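PDB 4RY8: periplasmic binding protein, which binds 5-methylthioribose, probably as the periplasmic solute-binding component of a sugar transporter. Local coordinates for residues Gln38-Glu43 against Ala262-Ala267. Numbering follows the deposited sequence.
Sequences QSMARE and AVRAAA
M40 sends CG out opposite its backbone N (chi1 -165°) and turns at chi2 (77°), which brings SD against R264 CG; on V263 the same anti placement of CG1 turns that methyl to the backbone of A41. The base of the contact is apolar: M40 CB meets V263 CB at 3.9 Å, and V263 CG1 rests 3.8 Å from A41 N and 4.3 Å from A41 CB. Farther out, M40 SD lies 3.4 Å from R264 CG, and the arginine, bent at chi3, curls back to offer NH1 to the same sulfur, a weak hydrogen bond of 3.5 Å with SD in the guanidinium plane. The stronger hold on that guanidinium is NH2 to the carbonyl O of L314, while W316 packs on both M40 and R264. With an alanine here instead of M40, R264 NH1 would probably lose its sulfur partner and a gap would open beside R264 CG. Segments 38-43 and 262-267, axes 9.0 Å apart at 40°, join helices 28-44 and 255-270 within one lobe of the periplasmic-binding fold, far along helix 28-44 from pocket residues F29 and F30. The chemistry is that of a buried, mainly apolar helix seam edged by an arginine, whose orientation the thioether probably helps fix.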
ATOM      1  N   GLN C  38     -26.438   6.896 -11.772  1.00 31.93           N
ATOM      2  CA  GLN C  38     -27.635   6.984 -12.631  1.00 33.40           C
ATOM      3  C   GLN C  38     -27.670   5.938 -13.720  1.00 38.13           C
ATOM      4  O   GLN C  38     -28.733   5.372 -13.984  1.00 46.11           O
ATOM      5  CB  GLN C  38     -27.761   8.372 -13.247  1.00 33.99           C
ATOM      6  CG  GLN C  38     -27.992   9.446 -12.200  1.00 30.92           C
ATOM      7  CD  GLN C  38     -27.584  10.821 -12.669  1.00 40.30           C
ATOM      8  OE1 GLN C  38     -26.808  10.966 -13.614  1.00 51.06           O
ATOM      9  NE2 GLN C  38     -28.105  11.844 -12.012  1.00 42.00           N
ATOM     10  N   SER C  39     -26.524   5.656 -14.346  1.00 32.99           N
ATOM     11  CA  SER C  39     -26.517   4.610 -15.361  1.00 48.22           C
ATOM     12  C   SER C  39     -26.752   3.231 -14.740  1.00 52.63           C
ATOM     13  O   SER C  39     -27.358   2.401 -15.400  1.00 41.00           O
ATOM     14  CB  SER C  39     -25.247   4.609 -16.221  1.00 35.26           C
ATOM     15  OG  SER C  39     -24.091   4.258 -15.477  1.00 33.54           O
ATOM     16  N   MET C  40     -26.292   2.973 -13.500  1.00 31.03           N
ATOM     17  CA  MET C  40     -26.549   1.662 -12.878  1.00 33.27           C
ATOM     18  C   MET C  40     -28.025   1.550 -12.514  1.00 36.95           C
ATOM     19  O   MET C  40     -28.635   0.509 -12.738  1.00 32.69           O
ATOM     20  CB  MET C  40     -25.673   1.365 -11.643  1.00 32.22           C
ATOM     21  CG  MET C  40     -25.655  -0.097 -11.199  1.00 31.04           C
ATOM     22  SD  MET C  40     -24.625  -1.220 -12.199  1.00 30.34           S
ATOM     23  CE  MET C  40     -25.787  -2.025 -13.285  1.00 47.66           C
ATOM     24  N   ALA C  41     -28.599   2.610 -11.943  1.00 35.58           N
ATOM     25  CA  ALA C  41     -30.029   2.579 -11.601  1.00 33.19           C
ATOM     26  C   ALA C  41     -30.846   2.349 -12.867  1.00 35.92           C
ATOM     27  O   ALA C  41     -31.778   1.552 -12.868  1.00 39.61           O
ATOM     28  CB  ALA C  41     -30.452   3.863 -10.908  1.00 34.80           C
ATOM     29  N   ARG C  42     -30.484   3.035 -13.951  1.00 37.64           N
ATOM     30  CA  ARG C  42     -31.152   2.822 -15.255  1.00 39.18           C
ATOM     31  C   ARG C  42     -31.134   1.356 -15.653  1.00 38.72           C
ATOM     32  O   ARG C  42     -32.127   0.822 -16.172  1.00 40.51           O
ATOM     33  CB  ARG C  42     -30.469   3.623 -16.370  1.00 54.61           C
ATOM     34  CG  ARG C  42     -31.404   4.282 -17.386  1.00 69.25           C
ATOM     35  CD  ARG C  42     -31.250   5.796 -17.317  1.00 90.20           C
ATOM     36  NE  ARG C  42     -29.857   6.164 -17.575  1.00 79.36           N
ATOM     37  CZ  ARG C  42     -29.217   7.217 -17.064  1.00 51.35           C
ATOM     38  NH1 ARG C  42     -29.823   8.074 -16.243  1.00 64.55           N
ATOM     39  NH2 ARG C  42     -27.944   7.405 -17.375  1.00 39.85           N
ATOM     40  N   GLU C  43     -29.989   0.721 -15.444  1.00 36.74           N
ATOM     41  CA  GLU C  43     -29.794  -0.667 -15.817  1.00 42.36           C
ATOM     42  C   GLU C  43     -30.591  -1.686 -15.002  1.00 44.34           C
ATOM     43  O   GLU C  43     -31.009  -2.718 -15.547  1.00 41.30           O
ATOM     44  CB  GLU C  43     -28.299  -0.999 -15.828  1.00 55.46           C
ATOM     45  CG  GLU C  43     -27.620  -0.585 -17.136  1.00 51.27           C
ATOM     46  CD  GLU C  43     -26.107  -0.640 -17.045  1.00 80.98           C
ATOM     47  OE1 GLU C  43     -25.588  -1.580 -16.388  1.00 46.71           O
ATOM     48  OE2 GLU C  43     -25.437   0.266 -17.609  1.00 47.41           O
ATOM     49  N   ALA C 262     -21.839   1.620  -6.133  1.00 24.00           N
ATOM     50  CA  ALA C 262     -22.606   2.025  -4.951  1.00 25.19           C
ATOM     51  C   ALA C 262     -24.072   1.688  -5.119  1.00 30.85           C
ATOM     52  O   ALA C 262     -24.706   1.258  -4.162  1.00 24.57           O
ATOM     53  CB  ALA C 262     -22.416   3.515  -4.651  1.00 30.00           C
ATOM     54  N   VAL C 263     -24.597   1.834  -6.345  1.00 25.96           N
ATOM     55  CA  VAL C 263     -25.997   1.535  -6.584  1.00 32.84           C
ATOM     56  C   VAL C 263     -26.220   0.035  -6.564  1.00 31.45           C
ATOM     57  O   VAL C 263     -27.206  -0.431  -5.967  1.00 26.85           O
ATOM     58  CB  VAL C 263     -26.505   2.181  -7.885  1.00 29.11           C
ATOM     59  CG1 VAL C 263     -27.853   1.610  -8.328  1.00 36.95           C
ATOM     60  CG2 VAL C 263     -26.577   3.686  -7.676  1.00 29.53           C
ATOM     61  N   ARG C 264     -25.306  -0.707  -7.206  1.00 37.42           N
ATOM     62  CA  ARG C 264     -25.356  -2.170  -7.243  1.00 28.93           C
ATOM     63  C   ARG C 264     -25.381  -2.744  -5.881  1.00 27.64           C
ATOM     64  O   ARG C 264     -26.107  -3.688  -5.660  1.00 31.63           O
ATOM     65  CB  ARG C 264     -24.131  -2.788  -7.919  1.00 38.19           C
ATOM     66  CG  ARG C 264     -24.340  -3.110  -9.358  1.00 47.48           C
ATOM     67  CD  ARG C 264     -23.487  -4.282  -9.810  1.00 76.47           C
ATOM     68  NE  ARG C 264     -22.056  -4.183  -9.495  1.00 37.00           N
ATOM     69  CZ  ARG C 264     -21.221  -3.289 -10.013  1.00 30.31           C
ATOM     70  NH1 ARG C 264     -21.636  -2.340 -10.848  1.00 32.70           N
ATOM     71  NH2 ARG C 264     -19.945  -3.355  -9.699  1.00 32.03           N
ATOM     72  N   ALA C 265     -24.538  -2.205  -4.983  1.00 27.43           N
ATOM     73  CA  ALA C 265     -24.473  -2.672  -3.604  1.00 30.64           C
ATOM     74  C   ALA C 265     -25.799  -2.469  -2.912  1.00 31.00           C
ATOM     75  O   ALA C 265     -26.301  -3.360  -2.217  1.00 28.28           O
ATOM     76  CB  ALA C 265     -23.359  -1.960  -2.825  1.00 29.01           C
ATOM     77  N   ALA C 266     -26.322  -1.256  -3.057  1.00 33.63           N
ATOM     78  CA  ALA C 266     -27.587  -0.900  -2.479  1.00 27.54           C
ATOM     79  C   ALA C 266     -28.646  -1.868  -2.963  1.00 28.02           C
ATOM     80  O   ALA C 266     -29.406  -2.411  -2.179  1.00 30.24           O
ATOM     81  CB  ALA C 266     -27.952   0.506  -2.867  1.00 25.60           C
ATOM     82  N   ALA C 267     -28.677  -2.106  -4.268  1.00 30.68           N
ATOM     83  CA  ALA C 267     -29.711  -2.958  -4.847  1.00 31.68           C
ATOM     84  C   ALA C 267     -29.545  -4.406  -4.391  1.00 33.40           C
ATOM     85  O   ALA C 267     -30.527  -5.102  -4.166  1.00 35.45           O
ATOM     86  CB  ALA C 267     -29.690  -2.863  -6.369  1.00 32.52           C
TER